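Local coordinates for protein putative fimbrium tip subunit Fim1C (Bacteroides ovatus, PDB 4EPS) that is probably a component of the fimbrium tip, the end of filamentous cell-surface appendages that mediate adhesion and biofilm formation, at residues Leu268-Tyr273 with Cys298-Pro303; Leu335-Tyr340 with Thr503-Leu508. All coordinates share one frame; numbering follows the deposited sequence.

Contact 1 of 2, residues Leu268-Tyr273 with Cys298-Pro303; sequences LQVGDY and CWVGNP
The backbones of Val270 and Cys298 come together where a turn runs up against the end of a strand: their CA atoms lie 4.9 Å apart, the closest such pair, and the touching parts, 268-270 and 298-300, run 141° apart. Gln269-Asp272 forms a type II beta turn, closed by Asp272 N on Gln269 O at 3.1 Å, with Gly271 at a positive phi of 99°. The Asp272 carboxylate tightens it: its OD2 accepts Gln269 N at 3.0 Å from above the carboxylate plane and also bonds His266. Across the contact methyl groups do the touching, partly against one another and partly against backbone. With CG1 anti to its backbone N (chi1 175°), Val300 sends that methyl to Leu268, where it lies 4.0 Å from CD2, while its CG2 reaches the turn and sits 3.8 Å from Val270 N. The Leu268 and Val300 side chains cross at a slant, CG to CG2 4.0 Å. Val270 touches the strand two residues earlier, its CG2 3.8 Å from Cys298 O. An alanine in place of Val300 would probably leave Leu268 CD2 and the backbone around Gln269 and Val270 without the methyls that cover them. Val270 also rests on Leu451 of helix 446-458. Between the segments the contact is thus methyl packing, joining the connection between strands 261-267 and 273-275 to the end of strand 293-300, while the turn is held by its own bonds and by backbone bonds from Gly271 and Asp272 to Val297.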
loop_
_atom_site.group_PDB
_atom_site.type_symbol
_atom_site.label_atom_id
_atom_site.label_comp_id
_atom_site.label_asym_id
_atom_site.label_seq_id
_atom_site.Cartn_x
_atom_site.Cartn_y
_atom_site.Cartn_z
ATOM N N LEU A 268 1.845 -3.575 7.606
ATOM C CA LEU A 268 2.069 -4.021 8.990
ATOM C C LEU A 268 3.399 -4.792 9.088
ATOM O O LEU A 268 3.596 -5.795 8.412
ATOM C CB LEU A 268 0.873 -4.884 9.475
ATOM C CG LEU A 268 0.890 -5.371 10.944
ATOM C CD1 LEU A 268 0.897 -4.167 11.947
ATOM C CD2 LEU A 268 -0.336 -6.270 11.224
ATOM N N GLN A 269 4.301 -4.329 9.943
ATOM C CA GLN A 269 5.617 -4.974 10.097
ATOM C C GLN A 269 6.019 -5.147 11.532
ATOM O O GLN A 269 5.660 -4.341 12.389
ATOM C CB GLN A 269 6.701 -4.108 9.409
ATOM C CG GLN A 269 6.506 -3.992 7.882
ATOM C CD GLN A 269 7.638 -3.230 7.275
ATOM O OE1 GLN A 269 7.716 -1.986 7.338
ATOM N NE2 GLN A 269 8.564 -3.956 6.734
ATOM N N VAL A 270 6.873 -6.146 11.784
ATOM C CA VAL A 270 7.501 -6.303 13.101
ATOM C C VAL A 270 8.270 -4.992 13.387
ATOM O O VAL A 270 8.944 -4.465 12.501
ATOM C CB VAL A 270 8.455 -7.536 13.105
ATOM C CG1 VAL A 270 9.322 -7.565 14.377
ATOM C CG2 VAL A 270 7.669 -8.848 12.914
ATOM N N GLY A 271 8.166 -4.490 14.598
ATOM C CA GLY A 271 8.825 -3.247 14.971
ATOM C C GLY A 271 7.895 -2.048 14.931
ATOM O O GLY A 271 8.265 -0.972 15.405
ATOM N N ASP A 272 6.679 -2.197 14.364
ATOM C CA ASP A 272 5.738 -1.075 14.350
ATOM C C ASP A 272 5.301 -0.717 15.790
ATOM O O ASP A 272 5.224 -1.607 16.647
ATOM C CB ASP A 272 4.502 -1.381 13.509
ATOM C CG ASP A 272 4.701 -1.368 11.993
ATOM O OD1 ASP A 272 5.826 -0.996 11.527
ATOM O OD2 ASP A 272 3.750 -1.723 11.278
ATOM N N TYR A 273 5.031 0.565 16.047
ATOM C CA TYR A 273 4.601 1.054 17.376
ATOM C C TYR A 273 3.094 0.859 17.525
ATOM O O TYR A 273 2.326 1.229 16.631
ATOM C CB TYR A 273 4.996 2.553 17.574
ATOM C CG TYR A 273 6.492 2.762 17.488
ATOM C CD1 TYR A 273 7.310 2.561 18.602
ATOM C CD2 TYR A 273 7.090 3.188 16.301
ATOM C CE1 TYR A 273 8.691 2.752 18.527
ATOM C CE2 TYR A 273 8.474 3.354 16.204
ATOM C CZ TYR A 273 9.266 3.157 17.324
ATOM O OH TYR A 273 10.625 3.330 17.234
ATOM N N CYS A 298 5.407 -7.561 17.391
ATOM C CA CYS A 298 6.544 -8.495 17.423
ATOM C C CYS A 298 6.355 -9.707 16.512
ATOM O O CYS A 298 7.307 -10.473 16.316
ATOM C CB CYS A 298 6.809 -8.916 18.873
ATOM S SG CYS A 298 5.434 -9.832 19.628
ATOM N N TRP A 299 5.197 -9.844 15.858
ATOM C CA TRP A 299 4.943 -10.975 14.939
ATOM C C TRP A 299 3.734 -10.603 14.091
ATOM O O TRP A 299 2.799 -10.018 14.615
ATOM C CB TRP A 299 4.700 -12.277 15.734
ATOM C CG TRP A 299 4.670 -13.515 14.881
ATOM C CD1 TRP A 299 5.727 -14.300 14.506
ATOM C CD2 TRP A 299 3.498 -14.118 14.324
ATOM N NE1 TRP A 299 5.275 -15.366 13.744
ATOM C CE2 TRP A 299 3.911 -15.262 13.601
ATOM C CE3 TRP A 299 2.128 -13.808 14.383
ATOM C CZ2 TRP A 299 2.995 -16.124 12.991
ATOM C CZ3 TRP A 299 1.222 -14.661 13.770
ATOM C CH2 TRP A 299 1.661 -15.779 13.047
ATOM N N VAL A 300 3.785 -10.849 12.793
ATOM C CA VAL A 300 2.689 -10.466 11.879
ATOM C C VAL A 300 2.087 -11.735 11.262
ATOM O O VAL A 300 2.822 -12.561 10.725
ATOM C CB VAL A 300 3.183 -9.471 10.780
ATOM C CG1 VAL A 300 2.065 -9.158 9.749
ATOM C CG2 VAL A 300 3.708 -8.180 11.414
ATOM N N GLY A 301 0.772 -11.862 11.341
ATOM C CA GLY A 301 0.076 -13.015 10.784
ATOM C C GLY A 301 -1.055 -13.449 11.684
ATOM O O GLY A 301 -1.331 -12.803 12.705
ATOM N N ASN A 302 -1.726 -14.541 11.315
ATOM C CA ASN A 302 -2.835 -15.054 12.119
ATOM C C ASN A 302 -2.206 -15.968 13.186
ATOM O O ASN A 302 -1.635 -16.992 12.800
ATOM C CB ASN A 302 -3.854 -15.793 11.213
ATOM C CG ASN A 302 -5.071 -16.306 11.937
ATOM O OD1 ASN A 302 -5.015 -16.637 13.114
ATOM N ND2 ASN A 302 -6.201 -16.432 11.236
ATOM N N PRO A 303 -2.305 -15.647 14.505
ATOM C CA PRO A 303 -1.614 -16.478 15.516
ATOM C C PRO A 303 -2.466 -17.597 16.117
ATOM O O PRO A 303 -2.060 -18.192 17.129
ATOM C CB PRO A 303 -1.249 -15.463 16.591
ATOM C CG PRO A 303 -2.418 -14.475 16.553
ATOM C CD PRO A 303 -2.937 -14.462 15.131
#

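Contact 2 of 2, residues Leu335-Tyr340 with Thr503-Leu508; sequences LVMSLY and TYRFFL
Ser338 OG is gripped twice: it accepts Phe506 N at 3.0 Å across the contact and donates to Tyr340 O at 2.8 Å, on a lone pair in the carbonyl plane. Its chi1 of 67° sets the hydroxyl between the backbone N and carbonyl carbon, from where it reaches both partners. The backbone bonds as well, Ser338 N to Phe506 O at 2.8 Å and Ser338 O to Arg505 NH1 at 2.8 Å. That last bond lies close to the guanidinium plane and in the carbonyl plane, though it is bent at the hydrogen (142°). A water that donates to Leu339 O and accepts from NH1 gives this nitrogen a second partner, and the bend of the arginine chain at chi2 brings its CD within 3.8 Å of SE of Met337, a selenomethionine, the two side chains crossing at an angle. Strands 334-338 and 502-509 are inner neighbours in an antiparallel sheet, the former flanked on its other side by 293-300: Val336 and Leu508 form a hydrogen-bonded pair, exchanging N-H...O bonds in both directions, and Met337 and Phe507 a non-hydrogen-bonded one. On the face of Val336 and Leu508 the two side chains lie alongside each other, Val336 CB 3.6 Å from Leu508 CD1. On the face of Met337, the Phe507 ring receives Leu335 CD1 at its edge, 4.0 Å from CD2, while Met337 CG approaches CE1 obliquely; helix 446-458 covers Met337 and Arg505 through Leu455. Tyr340 and Phe506 run side by side, CE1 to CE1 3.8 Å, their ring planes inclined at 62°, and helix 408-419 packs on Tyr340.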
loop_
_atom_site.group_PDB
_atom_site.type_symbol
_atom_site.label_atom_id
_atom_site.label_comp_id
_atom_site.label_asym_id
_atom_site.label_seq_id
_atom_site.Cartn_x
_atom_site.Cartn_y
_atom_site.Cartn_z
ATOM N N LEU A 335 0.869 -10.129 16.777
ATOM C CA LEU A 335 1.134 -10.085 18.205
ATOM C C LEU A 335 1.890 -8.803 18.523
ATOM O O LEU A 335 2.707 -8.343 17.714
ATOM C CB LEU A 335 1.999 -11.320 18.631
ATOM C CG LEU A 335 1.409 -12.708 18.362
ATOM C CD1 LEU A 335 2.418 -13.805 18.732
ATOM C CD2 LEU A 335 0.123 -12.939 19.173
ATOM N N VAL A 336 1.694 -8.319 19.730
ATOM C CA VAL A 336 2.357 -7.133 20.270
ATOM C C VAL A 336 3.049 -7.522 21.558
ATOM O O VAL A 336 2.446 -8.173 22.402
ATOM C CB VAL A 336 1.321 -5.979 20.519
ATOM C CG1 VAL A 336 1.894 -4.864 21.409
ATOM C CG2 VAL A 336 0.804 -5.402 19.196
HETATM N N MSE A 337 4.272 -7.029 21.752
HETATM C CA MSE A 337 4.969 -7.198 23.027
HETATM C C MSE A 337 4.885 -5.884 23.812
HETATM O O MSE A 337 5.151 -4.815 23.266
HETATM C CB MSE A 337 6.430 -7.600 22.829
HETATM C CG MSE A 337 7.115 -7.917 24.170
HETATM SE SE MSE A 337 8.958 -8.434 23.889
HETATM C CE MSE A 337 9.588 -6.743 23.229
ATOM N N SER A 338 4.611 -5.987 25.101
ATOM C CA SER A 338 4.479 -4.861 26.011
ATOM C C SER A 338 5.761 -4.055 26.145
ATOM O O SER A 338 6.834 -4.641 26.183
ATOM C CB SER A 338 4.110 -5.391 27.409
ATOM O OG SER A 338 5.183 -6.150 27.998
ATOM N N LEU A 339 5.642 -2.717 26.328
ATOM C CA LEU A 339 6.777 -1.893 26.782
ATOM C C LEU A 339 7.059 -2.241 28.251
ATOM O O LEU A 339 8.155 -2.003 28.770
ATOM C CB LEU A 339 6.443 -0.390 26.695
ATOM C CG LEU A 339 6.106 0.161 25.303
ATOM C CD1 LEU A 339 6.048 1.699 25.327
ATOM C CD2 LEU A 339 7.116 -0.296 24.263
ATOM N N TYR A 340 6.017 -2.712 28.937
ATOM C CA TYR A 340 6.104 -3.122 30.343
ATOM C C TYR A 340 7.110 -4.233 30.534
ATOM O O TYR A 340 7.123 -5.207 29.767
ATOM C CB TYR A 340 4.728 -3.609 30.837
ATOM C CG TYR A 340 4.713 -4.129 32.270
ATOM C CD1 TYR A 340 5.054 -5.455 32.560
ATOM C CD2 TYR A 340 4.401 -3.290 33.336
ATOM C CE1 TYR A 340 5.091 -5.925 33.875
ATOM C CE2 TYR A 340 4.391 -3.763 34.654
ATOM C CZ TYR A 340 4.743 -5.079 34.914
ATOM O OH TYR A 340 4.745 -5.555 36.199
ATOM N N THR A 503 12.304 -12.510 34.326
ATOM C CA THR A 503 11.770 -11.303 33.686
ATOM C C THR A 503 10.464 -11.558 32.991
ATOM O O THR A 503 10.308 -12.550 32.265
ATOM C CB THR A 503 12.802 -10.738 32.691
ATOM O OG1 THR A 503 13.997 -10.475 33.416
ATOM C CG2 THR A 503 12.336 -9.434 32.030
ATOM N N TYR A 504 9.545 -10.617 33.172
ATOM C CA TYR A 504 8.270 -10.607 32.469
ATOM C C TYR A 504 8.267 -9.676 31.265
ATOM O O TYR A 504 8.688 -8.524 31.362
ATOM C CB TYR A 504 7.160 -10.097 33.405
ATOM C CG TYR A 504 6.670 -11.113 34.405
ATOM C CD1 TYR A 504 5.681 -12.028 34.065
ATOM C CD2 TYR A 504 7.137 -11.109 35.720
ATOM C CE1 TYR A 504 5.190 -12.941 34.993
ATOM C CE2 TYR A 504 6.662 -12.026 36.655
ATOM C CZ TYR A 504 5.675 -12.927 36.291
ATOM O OH TYR A 504 5.189 -13.827 37.193
ATOM N N ARG A 505 7.700 -10.156 30.172
ATOM C CA ARG A 505 7.248 -9.380 29.007
ATOM C C ARG A 505 5.852 -9.917 28.700
ATOM O O ARG A 505 5.657 -11.131 28.764
ATOM C CB ARG A 505 8.181 -9.525 27.792
ATOM C CG ARG A 505 9.465 -8.706 27.881
ATOM C CD ARG A 505 9.218 -7.241 27.513
ATOM N NE ARG A 505 10.442 -6.466 27.716
ATOM C CZ ARG A 505 10.596 -5.197 27.366
ATOM N NH1 ARG A 505 9.598 -4.530 26.788
ATOM N NH2 ARG A 505 11.730 -4.568 27.629
ATOM N N PHE A 506 4.877 -9.053 28.483
ATOM C CA PHE A 506 3.532 -9.512 28.155
ATOM C C PHE A 506 3.301 -9.366 26.674
ATOM O O PHE A 506 3.919 -8.528 26.011
ATOM C CB PHE A 506 2.468 -8.728 28.956
ATOM C CG PHE A 506 2.466 -9.177 30.400
ATOM C CD1 PHE A 506 3.335 -8.601 31.330
ATOM C CD2 PHE A 506 1.614 -10.193 30.827
ATOM C CE1 PHE A 506 3.368 -9.056 32.661
ATOM C CE2 PHE A 506 1.642 -10.638 32.160
ATOM C CZ PHE A 506 2.544 -10.093 33.056
ATOM N N PHE A 507 2.412 -10.195 26.161
ATOM C CA PHE A 507 1.970 -10.174 24.779
ATOM C C PHE A 507 0.462 -9.930 24.691
ATOM O O PHE A 507 -0.265 -10.269 25.618
ATOM C CB PHE A 507 2.224 -11.541 24.137
ATOM C CG PHE A 507 3.577 -11.783 23.503
ATOM C CD1 PHE A 507 4.746 -11.367 24.142
ATOM C CD2 PHE A 507 3.687 -12.555 22.351
ATOM C CE1 PHE A 507 6.008 -11.673 23.606
ATOM C CE2 PHE A 507 4.945 -12.858 21.803
ATOM C CZ PHE A 507 6.094 -12.434 22.447
ATOM N N LEU A 508 0.001 -9.464 23.532
ATOM C CA LEU A 508 -1.429 -9.409 23.218
ATOM C C LEU A 508 -1.575 -9.780 21.755
ATOM O O LEU A 508 -0.616 -9.632 20.996
ATOM C CB LEU A 508 -2.089 -8.053 23.577
ATOM C CG LEU A 508 -1.675 -6.750 22.863
ATOM C CD1 LEU A 508 -2.141 -6.719 21.380
ATOM C CD2 LEU A 508 -2.304 -5.556 23.597
HETATM O O HOH W 1 10.381 -1.762 27.232
#

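Overall arrangement
Contacts 1 and 2 follow in series along the chain, and their centres lie about 13 Å apart. Both reach the same antiparallel sheet, in which strand 293-300 neighbours strand 334-338. The junction is a classic beta bulge: Cys298 and Trp299 both face Leu335, with Cys298 N 2.8 Å from Leu335 O and Trp299 O 2.9 Å from Leu335 N, both probable hydrogen bonds. Cys298 SG adds packing, 3.8 Å from Phe507 CE2. Helix 446-458 touches both contacts, through Leu451 on Val270 and Leu455 on Met337. A glycerol lies about 3 Å from the Trp299 side chain, and a glycerol also lies about 5 Å from that of Arg505, probably carried over from crystallisation.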